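Local coordinates for cyclopropane mycolic acid synthase MmaA2 (Mycobacterium tuberculosis, PDB 1TPY), which catalyses transfer of a methylene group from S-adenosyl-L-methionine to a double bond of a mycolic acid, making a cis cyclopropane ring, at residues A[81-84]-A[89-92]; A[55-60]-A[76-81]; A[193-198]-A[263-268]. All blocks are in the same frame, centred on the assembly; numbering follows the deposited sequence.

Read from the N terminus, the chain first passes 55-60, runs through strand 67-71, and comes back at 76-81, where interaction 2 closes that loop by joining helices 45-57 and 77-86. Interaction 1 opens on the same helix, with Arg81 common to both, and closes a tight loop four residues later as 81-84 meets strand 89-94. The two contacts therefore follow one another like links of a chain. Much further on, 193-198 waits 64 residues for 263-268, and interaction 3 joins helices 186-199 and 256-275 beside the lipid-like ligand. None nests or crosses; interaction 3 lies across the chain's centre from the other two.

Interaction 1 (A[81-84]-A[89-92]); sequences RAIA and NVVG
No ring, amide or guanidinium face is used where Val90 meets Ala82 and Ile83; the contact is made by branched and short aliphatic groups alone, methyls and one methylene. It illustrates how a beta-alpha-beta unit of a Rossmann-like methyltransferase closes: strand 67-71 leads into helix 77-86, and strand 89-94 returns alongside the first strand with the helix packed on the sheet. Val90, early in the second strand, points its side chain at the helix, while Asn89 and Val91 turn elsewhere, in the alternation expected of a strand.

The principal meeting is between Val90 and Ile83, whose side chains run at about a right angle to each other. Ile83 places CG1 beside its own backbone N (chi1 -65°), and from there the chain stretches fully to CD1 (chi2 178°), bringing CG1 and CD1 across the valine fork, one to each prong. CG1 of Ile83 lies 3.7 Å from Val90 CG1, and CD1 of Ile83 takes up the other prong, Val90 CG2, at 3.8 Å. Ala82, the residue before, adds a lighter touch.

Arg116 of strand 116-120 touches both Ile83 and Val90, and Leu68 of strand 67-71 touches Ala82, so the cluster continues over three adjacent strands. The methyl of Ala82 contributes through its CB, 4.3 Å from Val90 CG1, the valine methyl that also meets Ile83 CG1.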
loop_
_atom_site.group_PDB
_atom_site.type_symbol
_atom_site.label_atom_id
_atom_site.label_comp_id
_atom_site.label_asym_id
_atom_site.label_seq_id
_atom_site.Cartn_x
_atom_site.Cartn_y
_atom_site.Cartn_z
ATOM N N ARG A 81 4.674 1.195 -14.301
ATOM C CA ARG A 81 5.895 2.001 -14.216
ATOM C C ARG A 81 7.131 1.104 -14.216
ATOM O O ARG A 81 8.176 1.461 -14.763
ATOM C CB ARG A 81 5.887 2.845 -12.937
ATOM C CG ARG A 81 7.163 3.658 -12.698
ATOM C CD ARG A 81 7.335 4.792 -13.712
ATOM N NE ARG A 81 8.436 5.681 -13.340
ATOM C CZ ARG A 81 8.867 6.701 -14.076
ATOM N NH1 ARG A 81 8.292 6.978 -15.240
ATOM N NH2 ARG A 81 9.879 7.450 -13.645
ATOM N N ALA A 82 7.009 -0.065 -13.600
ATOM C CA ALA A 82 8.127 -1.000 -13.537
ATOM C C ALA A 82 8.486 -1.497 -14.942
ATOM O O ALA A 82 9.658 -1.709 -15.261
ATOM C CB ALA A 82 7.771 -2.172 -12.630
ATOM N N ILE A 83 7.468 -1.680 -15.776
ATOM C CA ILE A 83 7.665 -2.141 -17.141
ATOM C C ILE A 83 8.443 -1.125 -17.962
ATOM O O ILE A 83 9.427 -1.462 -18.622
ATOM C CB ILE A 83 6.323 -2.367 -17.851
ATOM C CG1 ILE A 83 5.559 -3.500 -17.167
ATOM C CG2 ILE A 83 6.564 -2.666 -19.338
ATOM C CD1 ILE A 83 4.208 -3.768 -17.777
ATOM N N ALA A 84 7.976 0.119 -17.925
ATOM C CA ALA A 84 8.587 1.211 -18.674
ATOM C C ALA A 84 9.975 1.604 -18.178
ATOM O O ALA A 84 10.904 1.775 -18.969
ATOM C CB ALA A 84 7.672 2.425 -18.638
ATOM N N ASN A 89 8.961 -8.036 -16.531
ATOM C CA ASN A 89 7.621 -8.574 -16.747
ATOM C C ASN A 89 6.950 -8.366 -15.398
ATOM O O ASN A 89 7.640 -8.296 -14.376
ATOM C CB ASN A 89 7.681 -10.069 -17.066
ATOM C CG ASN A 89 8.509 -10.367 -18.299
ATOM O OD1 ASN A 89 8.207 -9.894 -19.386
ATOM N ND2 ASN A 89 9.562 -11.156 -18.132
ATOM N N VAL A 90 5.624 -8.275 -15.372
ATOM C CA VAL A 90 4.943 -8.056 -14.100
ATOM C C VAL A 90 3.753 -8.969 -13.805
ATOM O O VAL A 90 3.030 -9.404 -14.704
ATOM C CB VAL A 90 4.460 -6.585 -13.971
ATOM C CG1 VAL A 90 5.641 -5.626 -14.082
ATOM C CG2 VAL A 90 3.439 -6.282 -15.045
ATOM N N VAL A 91 3.560 -9.244 -12.521
ATOM C CA VAL A 91 2.454 -10.063 -12.060
ATOM C C VAL A 91 1.904 -9.343 -10.845
ATOM O O VAL A 91 2.638 -9.100 -9.889
ATOM C CB VAL A 91 2.909 -11.457 -11.610
ATOM C CG1 VAL A 91 1.702 -12.242 -11.114
ATOM C CG2 VAL A 91 3.610 -12.187 -12.762
ATOM N N GLY A 92 0.622 -8.999 -10.881
ATOM C CA GLY A 92 0.027 -8.304 -9.761
ATOM C C GLY A 92 -1.083 -9.080 -9.087
ATOM O O GLY A 92 -1.851 -9.785 -9.747
#

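Interaction 2 (A[55-60]-A[76-81]); sequences LALGKL and GATMRR
Apolar contact comes first, and nearly all of it belongs to Leu57, whose two methyls reach helix 77-86 at different points. Its CD1 meets the methyl of Thr78, CD1 to CG2 3.9 Å. The other branch, CD2, lies 4.0 Å from the carbonyl O of Thr78 and reaches, more distantly, CG of Arg81. The leucine attains this position with chi1 at -106°, well off a staggered value. In Thr78 a chi1 of -62° sets OG1 beside the backbone N, which leaves the methyl CG2 anti to that N and facing Leu57 CD1. Leu57 CD2 also meets Ala82 CB, next to Arg81 in sequence, joining this patch to the helix-strand packing of 81-84.

The setting is the S-adenosyl-L-methionine-binding part of a Rossmann-like methyltransferase fold. Strand 67-71 runs into Gly72, Cys73 and Gly74, which bind S-adenosyl-L-methionine, and helix 77-86 starts just after. Gly76 is its N-cap residue and has a positive phi (76°), a backbone shape that favours glycine. The side chain of Thr78 comes within about 5 Å of the bound S-adenosyl-L-homocysteine, so helix 45-57 packs on the cofactor-side helix close to the site.

Hydrogen bonds across the pair are absent; those present hold each segment in shape. A type I turn runs from Leu57 to Leu60, closed by Leu60 N to Leu57 O, and the first turn of the other helix is set by Arg80 N to Gly76 O at 3.0 Å.

Of the charged groups, Arg81 borders the patch and reaches across to helix 45-57, where its NH2 forms a salt bridge with OD2 of Asp54. Arg80 belongs to the start of its own helix: Gly76 O and Ala77 CA lie over one face of its guanidinium, towards the rim, and its NH1 is hydrogen-bonded to Trp75 O.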
loop_
_atom_site.group_PDB
_atom_site.type_symbol
_atom_site.label_atom_id
_atom_site.label_comp_id
_atom_site.label_asym_id
_atom_site.label_seq_id
_atom_site.Cartn_x
_atom_site.Cartn_y
_atom_site.Cartn_z
ATOM N N LEU A 55 11.241 5.060 -6.004
ATOM C CA LEU A 55 12.023 4.882 -4.787
ATOM C C LEU A 55 11.983 3.416 -4.366
ATOM O O LEU A 55 13.014 2.812 -4.073
ATOM C CB LEU A 55 11.463 5.765 -3.668
ATOM C CG LEU A 55 12.167 5.689 -2.310
ATOM C CD1 LEU A 55 13.599 6.207 -2.445
ATOM C CD2 LEU A 55 11.388 6.500 -1.282
ATOM N N ALA A 56 10.784 2.845 -4.351
ATOM C CA ALA A 56 10.613 1.449 -3.967
ATOM C C ALA A 56 11.243 0.502 -4.987
ATOM O O ALA A 56 12.000 -0.400 -4.632
ATOM C CB ALA A 56 9.128 1.133 -3.824
ATOM N N LEU A 57 10.914 0.717 -6.256
ATOM C CA LEU A 57 11.421 -0.109 -7.337
ATOM C C LEU A 57 12.953 -0.081 -7.460
ATOM O O LEU A 57 13.580 -1.121 -7.667
ATOM C CB LEU A 57 10.768 0.334 -8.651
ATOM C CG LEU A 57 9.684 -0.554 -9.285
ATOM C CD1 LEU A 57 8.768 -1.150 -8.230
ATOM C CD2 LEU A 57 8.898 0.283 -10.288
ATOM N N GLY A 58 13.550 1.100 -7.318
ATOM C CA GLY A 58 14.995 1.228 -7.436
ATOM C C GLY A 58 15.813 0.483 -6.396
ATOM O O GLY A 58 17.018 0.292 -6.566
ATOM N N LYS A 59 15.166 0.052 -5.320
ATOM C CA LYS A 59 15.847 -0.665 -4.246
ATOM C C LYS A 59 15.868 -2.172 -4.475
ATOM O O LYS A 59 16.548 -2.909 -3.760
ATOM C CB LYS A 59 15.146 -0.382 -2.917
ATOM C CG LYS A 59 15.127 1.080 -2.521
ATOM C CD LYS A 59 14.264 1.304 -1.291
ATOM C CE LYS A 59 14.397 2.724 -0.759
ATOM N NZ LYS A 59 13.719 2.870 0.561
ATOM N N LEU A 60 15.125 -2.626 -5.479
ATOM C CA LEU A 60 15.018 -4.047 -5.776
ATOM C C LEU A 60 16.136 -4.625 -6.630
ATOM O O LEU A 60 16.395 -5.829 -6.583
ATOM C CB LEU A 60 13.667 -4.328 -6.444
ATOM C CG LEU A 60 12.446 -4.092 -5.550
ATOM C CD1 LEU A 60 11.175 -4.294 -6.346
ATOM C CD2 LEU A 60 12.496 -5.045 -4.363
ATOM N N GLY A 76 -2.596 -0.762 -10.417
ATOM C CA GLY A 76 -1.514 -1.026 -11.351
ATOM C C GLY A 76 -0.455 -0.026 -11.771
ATOM O O GLY A 76 0.406 -0.378 -12.583
ATOM N N ALA A 77 -0.477 1.195 -11.246
ATOM C CA ALA A 77 0.533 2.180 -11.654
ATOM C C ALA A 77 1.959 1.697 -11.394
ATOM O O ALA A 77 2.850 1.892 -12.219
ATOM C CB ALA A 77 0.297 3.516 -10.947
ATOM N N THR A 78 2.176 1.065 -10.248
ATOM C CA THR A 78 3.508 0.579 -9.922
ATOM C C THR A 78 4.011 -0.418 -10.962
ATOM O O THR A 78 5.131 -0.290 -11.454
ATOM C CB THR A 78 3.541 -0.059 -8.520
ATOM O OG1 THR A 78 3.192 0.930 -7.544
ATOM C CG2 THR A 78 4.947 -0.595 -8.203
ATOM N N MET A 79 3.192 -1.410 -11.304
ATOM C CA MET A 79 3.606 -2.393 -12.300
ATOM C C MET A 79 3.842 -1.753 -13.657
ATOM O O MET A 79 4.859 -2.008 -14.292
ATOM C CB MET A 79 2.568 -3.511 -12.436
ATOM C CG MET A 79 2.511 -4.434 -11.234
ATOM S SD MET A 79 1.401 -5.809 -11.482
ATOM C CE MET A 79 -0.202 -4.934 -11.546
ATOM N N ARG A 80 2.906 -0.925 -14.104
ATOM C CA ARG A 80 3.062 -0.266 -15.391
ATOM C C ARG A 80 4.349 0.551 -15.419
ATOM O O ARG A 80 5.039 0.593 -16.438
ATOM C CB ARG A 80 1.859 0.632 -15.685
ATOM C CG ARG A 80 0.556 -0.136 -15.907
ATOM C CD ARG A 80 -0.498 0.754 -16.566
ATOM N NE ARG A 80 -0.853 1.913 -15.746
ATOM C CZ ARG A 80 -1.719 1.891 -14.736
ATOM N NH1 ARG A 80 -2.344 0.766 -14.407
ATOM N NH2 ARG A 80 -1.951 2.999 -14.045
ATOM N N ARG A 81 4.674 1.195 -14.301
ATOM C CA ARG A 81 5.895 2.001 -14.216
ATOM C C ARG A 81 7.131 1.104 -14.216
ATOM O O ARG A 81 8.176 1.461 -14.763
ATOM C CB ARG A 81 5.887 2.845 -12.937
ATOM C CG ARG A 81 7.163 3.658 -12.698
ATOM C CD ARG A 81 7.335 4.792 -13.712
ATOM N NE ARG A 81 8.436 5.681 -13.340
ATOM C CZ ARG A 81 8.867 6.701 -14.076
ATOM N NH1 ARG A 81 8.292 6.978 -15.240
ATOM N NH2 ARG A 81 9.879 7.450 -13.645
#

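Interaction 3 (A[193-198]-A[263-268]); sequences KFIATE and MKYLTG. With 16A (cetyl-trimethyl-ammonium), chain D.
Phe194 presents one face of its ring to Lys264 and its edge to Tyr265. The lysine comes over that face as an extended chain: with CG trans to the backbone N (chi1 177°) and every later bond extended, CG and CD pass the rim at CZ and CE1, CE settles above the middle of the ring, and NZ lies over the same face, shifted towards CD1. CE is 3.7 Å from the ring centroid, 7° off the normal, a CH-pi contact; NZ makes a cation-pi contact at 4.2 Å from the same centroid. CA of Tyr265 lies at the ring's edge, 3.8 Å from CE2 of Phe194, and the two side chains cross at about a right angle.

Ile195 completes the group from the next position. Its CD1 approaches the tyrosine ring at an oblique slant, 4.0 Å from CD1 of Tyr265, while its CG2 branch turns to the ligand, 3.7 Å from C10 of cetyl-trimethyl-ammonium. The Tyr265 ring offers its edge to C2 of that ligand, and its hydroxyl is hydrogen-bonded to the hydroxyl of Tyr33, a residue that binds S-adenosyl-L-methionine. The segments 193-198 and 263-268 run at 137° (N-to-C directions), and through Ile195 and Tyr265 they contribute to the lining of the pocket that takes up the long alkyl chain; Cys269, the probable active-site residue, touches Ile195.

At the outer end a water joins the charged groups. It accepts from NZ of Lys264 and donates to OE1 of Glu198 at 2.9 Å, while NZ and OE1 themselves stay 5.1 Å apart. The lysine's charge is therefore probably eased both by the aromatic face and, through water, by the carboxylate, whereas the inner side meets the ligand chain mainly through hydrocarbon, as suits a site for lipid substrates.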
loop_
_atom_site.group_PDB
_atom_site.type_symbol
_atom_site.label_atom_id
_atom_site.label_comp_id
_atom_site.label_asym_id
_atom_site.label_seq_id
_atom_site.Cartn_x
_atom_site.Cartn_y
_atom_site.Cartn_z
ATOM N N LYS A 193 -11.081 2.965 16.186
ATOM C CA LYS A 193 -12.215 2.060 16.109
ATOM C C LYS A 193 -13.006 2.396 14.839
ATOM O O LYS A 193 -13.464 1.508 14.123
ATOM C CB LYS A 193 -13.090 2.223 17.352
ATOM C CG LYS A 193 -14.217 1.209 17.465
ATOM C CD LYS A 193 -15.066 1.482 18.702
ATOM C CE LYS A 193 -16.222 0.496 18.818
ATOM N NZ LYS A 193 -17.110 0.834 19.971
ATOM N N PHE A 194 -13.152 3.691 14.573
ATOM C CA PHE A 194 -13.862 4.173 13.391
ATOM C C PHE A 194 -13.217 3.612 12.120
ATOM O O PHE A 194 -13.903 3.107 11.227
ATOM C CB PHE A 194 -13.834 5.708 13.364
ATOM C CG PHE A 194 -14.066 6.302 12.004
ATOM C CD1 PHE A 194 -15.329 6.284 11.422
ATOM C CD2 PHE A 194 -13.009 6.872 11.293
ATOM C CE1 PHE A 194 -15.538 6.827 10.148
ATOM C CE2 PHE A 194 -13.209 7.418 10.015
ATOM C CZ PHE A 194 -14.477 7.392 9.445
ATOM N N ILE A 195 -11.897 3.708 12.041
ATOM C CA ILE A 195 -11.178 3.204 10.878
ATOM C C ILE A 195 -11.443 1.705 10.688
ATOM O O ILE A 195 -11.765 1.253 9.587
ATOM C CB ILE A 195 -9.661 3.429 11.031
ATOM C CG1 ILE A 195 -9.355 4.926 11.095
ATOM C CG2 ILE A 195 -8.925 2.803 9.860
ATOM C CD1 ILE A 195 -9.589 5.666 9.789
ATOM N N ALA A 196 -11.316 0.946 11.772
ATOM C CA ALA A 196 -11.526 -0.497 11.738
ATOM C C ALA A 196 -12.975 -0.888 11.466
ATOM O O ALA A 196 -13.248 -1.972 10.963
ATOM C CB ALA A 196 -11.070 -1.109 13.047
ATOM N N THR A 197 -13.903 0.002 11.790
ATOM C CA THR A 197 -15.317 -0.284 11.598
ATOM C C THR A 197 -15.912 0.213 10.284
ATOM O O THR A 197 -16.710 -0.490 9.661
ATOM C CB THR A 197 -16.147 0.304 12.770
ATOM O OG1 THR A 197 -15.750 -0.325 13.995
ATOM C CG2 THR A 197 -17.635 0.082 12.551
ATOM N N GLU A 198 -15.524 1.408 9.847
ATOM C CA GLU A 198 -16.095 1.969 8.624
ATOM C C GLU A 198 -15.144 2.166 7.448
ATOM O O GLU A 198 -15.591 2.460 6.341
ATOM C CB GLU A 198 -16.752 3.321 8.935
ATOM C CG GLU A 198 -17.610 3.345 10.196
ATOM C CD GLU A 198 -18.333 4.671 10.385
ATOM O OE1 GLU A 198 -18.605 5.045 11.547
ATOM O OE2 GLU A 198 -18.638 5.334 9.371
ATOM N N MET A 263 -13.953 11.954 4.311
ATOM C CA MET A 263 -13.300 13.191 4.731
ATOM C C MET A 263 -12.849 13.020 6.177
ATOM O O MET A 263 -11.775 13.470 6.565
ATOM C CB MET A 263 -14.254 14.386 4.630
ATOM C CG MET A 263 -14.568 14.825 3.202
ATOM S SD MET A 263 -13.074 15.142 2.232
ATOM C CE MET A 263 -12.416 16.578 3.103
ATOM N N LYS A 264 -13.682 12.359 6.974
ATOM C CA LYS A 264 -13.363 12.112 8.376
ATOM C C LYS A 264 -12.140 11.202 8.452
ATOM O O LYS A 264 -11.241 11.411 9.272
ATOM C CB LYS A 264 -14.552 11.440 9.076
ATOM C CG LYS A 264 -14.305 11.070 10.540
ATOM C CD LYS A 264 -15.544 10.432 11.157
ATOM C CE LYS A 264 -15.269 9.914 12.567
ATOM N NZ LYS A 264 -16.508 9.350 13.197
ATOM N N TYR A 265 -12.106 10.193 7.586
ATOM C CA TYR A 265 -10.990 9.257 7.565
ATOM C C TYR A 265 -9.711 9.913 7.051
ATOM O O TYR A 265 -8.660 9.793 7.674
ATOM C CB TYR A 265 -11.365 8.016 6.734
ATOM C CG TYR A 265 -10.334 7.499 5.741
ATOM C CD1 TYR A 265 -9.021 7.220 6.125
ATOM C CD2 TYR A 265 -10.700 7.238 4.418
ATOM C CE1 TYR A 265 -8.099 6.694 5.219
ATOM C CE2 TYR A 265 -9.787 6.709 3.502
ATOM C CZ TYR A 265 -8.490 6.442 3.910
ATOM O OH TYR A 265 -7.594 5.933 3.001
ATOM N N LEU A 266 -9.800 10.629 5.937
ATOM C CA LEU A 266 -8.611 11.262 5.380
ATOM C C LEU A 266 -7.989 12.306 6.308
ATOM O O LEU A 266 -6.787 12.275 6.555
ATOM C CB LEU A 266 -8.932 11.891 4.018
ATOM C CG LEU A 266 -9.394 10.936 2.909
ATOM C CD1 LEU A 266 -9.718 11.752 1.668
ATOM C CD2 LEU A 266 -8.318 9.895 2.595
ATOM N N THR A 267 -8.801 13.228 6.819
ATOM C CA THR A 267 -8.288 14.268 7.707
ATOM C C THR A 267 -7.841 13.686 9.041
ATOM O O THR A 267 -6.861 14.142 9.620
ATOM C CB THR A 267 -9.341 15.374 7.962
ATOM O OG1 THR A 267 -10.552 14.783 8.447
ATOM C CG2 THR A 267 -9.639 16.132 6.680
ATOM N N GLY A 268 -8.557 12.674 9.527
ATOM C CA GLY A 268 -8.180 12.063 10.786
ATOM C C GLY A 268 -6.793 11.443 10.716
ATOM O O GLY A 268 -5.954 11.668 11.595
HETATM C C1 16A D . -4.122 6.535 4.349
HETATM C C2 16A D . -4.476 5.441 5.356
HETATM C C3 16A D . -3.874 5.766 6.733
HETATM C C4 16A D . -4.174 4.758 7.834
HETATM C C5 16A D . -3.510 5.223 9.140
HETATM C C6 16A D . -3.719 4.305 10.355
HETATM C C7 16A D . -5.155 4.115 10.905
HETATM C C8 16A D . -5.437 2.873 11.784
HETATM C C9 16A D . -4.993 1.497 11.231
HETATM C C10 16A D . -5.688 1.016 9.935
HETATM C C11 16A D . -4.950 -0.087 9.135
HETATM C C12 16A D . -5.394 -0.246 7.673
HETATM C C13 16A D . -4.414 0.416 6.698
HETATM C C14 16A D . -4.917 0.334 5.258
HETATM C C15 16A D . -4.016 1.249 4.411
HETATM C C16 16A D . -4.599 1.303 2.984
HETATM N N1 16A D . -4.072 2.117 1.805
HETATM C C17 16A D . -4.622 2.212 0.583
HETATM C C18 16A D . -3.861 3.561 2.203
HETATM C C19 16A D . -2.688 1.614 1.459
HETATM O O HOH W 1 -18.799 7.971 11.342
#